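Local coordinates for protein sensor histidine kinase (Clostridium perfringens, PDB 4ONX) that probably senses an extracellular signal through its cache-type sensor domain and passes it to a histidine kinase module, at residues 130-135 and 146-151. Numbering follows the deposited sequence.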
# COMPACT_ATOMS: atom_id res chain seq x y z
N THR E 130 28.70 -16.44 2.57
CA THR E 130 27.55 -15.98 3.33
C THR E 130 27.38 -16.77 4.63
O THR E 130 27.30 -18.00 4.63
CB THR E 130 26.27 -15.98 2.45
OG1 THR E 130 25.12 -15.73 3.25
CG2 THR E 130 26.11 -17.30 1.74
N LEU E 131 27.37 -16.05 5.75
CA LEU E 131 27.23 -16.66 7.07
C LEU E 131 25.78 -16.75 7.43
O LEU E 131 25.10 -15.73 7.46
CB LEU E 131 27.96 -15.81 8.12
CG LEU E 131 27.83 -16.23 9.59
CD1 LEU E 131 28.33 -17.66 9.82
CD2 LEU E 131 28.59 -15.26 10.47
N ARG E 132 25.30 -17.95 7.73
CA ARG E 132 23.91 -18.14 8.07
C ARG E 132 23.70 -18.80 9.41
O ARG E 132 24.57 -19.50 9.91
CB ARG E 132 23.22 -19.01 7.02
CG ARG E 132 23.48 -18.64 5.57
CD ARG E 132 24.44 -19.59 4.89
NE ARG E 132 23.75 -20.80 4.43
CZ ARG E 132 24.31 -22.00 4.36
NH1 ARG E 132 23.61 -23.03 3.88
NH2 ARG E 132 25.54 -22.19 4.80
N TRP E 133 22.52 -18.57 9.98
CA TRP E 133 22.13 -19.18 11.24
C TRP E 133 20.77 -19.79 11.04
O TRP E 133 19.85 -19.12 10.59
CB TRP E 133 22.06 -18.15 12.36
CG TRP E 133 21.39 -18.68 13.59
CD1 TRP E 133 20.07 -18.55 13.93
CD2 TRP E 133 21.99 -19.48 14.62
NE1 TRP E 133 19.82 -19.20 15.12
CE2 TRP E 133 20.98 -19.77 15.56
CE3 TRP E 133 23.28 -19.96 14.84
CZ2 TRP E 133 21.22 -20.54 16.70
CZ3 TRP E 133 23.52 -20.71 15.98
CH2 TRP E 133 22.50 -20.99 16.89
N PHE E 134 20.65 -21.07 11.36
CA PHE E 134 19.39 -21.79 11.22
C PHE E 134 18.74 -21.99 12.57
O PHE E 134 19.37 -22.43 13.52
CB PHE E 134 19.62 -23.14 10.54
CG PHE E 134 20.02 -23.03 9.09
CD1 PHE E 134 21.33 -22.74 8.74
CD2 PHE E 134 19.09 -23.24 8.08
CE1 PHE E 134 21.70 -22.64 7.40
CE2 PHE E 134 19.46 -23.15 6.75
CZ PHE E 134 20.77 -22.85 6.41
N GLN E 135 17.46 -21.68 12.63
CA GLN E 135 16.68 -21.74 13.85
C GLN E 135 15.38 -22.45 13.56
O GLN E 135 14.61 -21.99 12.73
CB GLN E 135 16.36 -20.30 14.28
CG GLN E 135 15.56 -20.16 15.56
CD GLN E 135 16.39 -20.39 16.80
OE1 GLN E 135 17.62 -20.25 16.78
NE2 GLN E 135 15.73 -20.73 17.89
N PHE E 146 11.48 -23.69 9.92
CA PHE E 146 12.71 -23.09 10.40
C PHE E 146 12.89 -21.70 9.84
O PHE E 146 12.22 -21.30 8.89
CB PHE E 146 13.93 -23.95 10.01
CG PHE E 146 14.28 -23.89 8.55
CD1 PHE E 146 15.04 -22.84 8.05
CD2 PHE E 146 13.87 -24.89 7.68
CE1 PHE E 146 15.38 -22.78 6.71
CE2 PHE E 146 14.21 -24.84 6.34
CZ PHE E 146 14.96 -23.78 5.85
N ILE E 147 13.83 -20.96 10.43
CA ILE E 147 14.13 -19.62 10.01
C ILE E 147 15.62 -19.53 9.80
O ILE E 147 16.37 -19.99 10.62
CB ILE E 147 13.71 -18.59 11.06
CG1 ILE E 147 12.23 -18.76 11.36
CG2 ILE E 147 14.02 -17.18 10.58
CD1 ILE E 147 11.64 -17.67 12.21
N MSE E 148 16.03 -18.97 8.68
CA MSE E 148 17.44 -18.82 8.39
C MSE E 148 17.68 -17.35 8.28
O MSE E 148 16.86 -16.62 7.73
CB MSE E 148 17.79 -19.54 7.09
CG MSE E 148 19.28 -19.59 6.83
SE MSE E 148 19.86 -17.94 5.94
CE MSE E 148 19.22 -18.52 4.17
N VAL E 149 18.78 -16.89 8.85
CA VAL E 149 19.14 -15.49 8.81
C VAL E 149 20.61 -15.42 8.46
O VAL E 149 21.40 -16.14 9.06
CB VAL E 149 18.89 -14.80 10.16
CG1 VAL E 149 19.36 -13.36 10.13
CG2 VAL E 149 17.42 -14.83 10.51
N GLY E 150 20.99 -14.56 7.53
CA GLY E 150 22.38 -14.49 7.13
C GLY E 150 22.91 -13.14 6.69
O GLY E 150 22.16 -12.20 6.41
N LYS E 151 24.23 -13.08 6.62
CA LYS E 151 24.93 -11.89 6.18
C LYS E 151 25.87 -12.31 5.07
O LYS E 151 26.48 -13.38 5.14
CB LYS E 151 25.76 -11.30 7.31
CG LYS E 151 26.53 -10.05 6.91
CD LYS E 151 27.44 -9.60 8.03
CE LYS E 151 28.26 -8.38 7.65
NZ LYS E 151 27.40 -7.18 7.47
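Leu131, Trp133 and Gln135 pair with Lys151, Val149 and Ile147 in the antiparallel beta hairpin of strands 129-139 and 142-153 in the sheet of this single cache sensor domain. Each pair exchanges two backbone hydrogen bonds. Trp133 N gives one to Val149 O at 2.8 Å, and Val149 N returns one to Trp133 O at 3.0 Å. The non-hydrogen-bonded pairs are Arg132 with Gly150 and Phe134 with Met148, a selenomethionine here. CG of Met148 lies over one face of the Phe134 ring, 3.6 Å from its centroid, in a CH-pi contact. Met148 CG stands anti to its own backbone nitrogen (chi1 -172°), and a bend at chi2 (-85°) then brings Met148 SE to Arg132, 3.7 Å from Arg132 CB. Phe146 lies side by side with Phe134. Phe146 CE1 comes to the edge of the Phe134 ring, 4.0 Å from Phe134 CD2, with the ring planes at 47°. On the other face of the sheet, Trp133 NE1 donates to Gln135 OE1 at 2.9 Å, close to the indole plane and on a lone pair of the amide oxygen. This bond favours the modelled turn of the amide. Helix 33-47 packs on this face against Trp133, Ile147 and Val149. Strand 81-86 flanks strand 142-153, whereas strand 129-139 pairs with a strand of a second subunit, so the sheet continues across the interface.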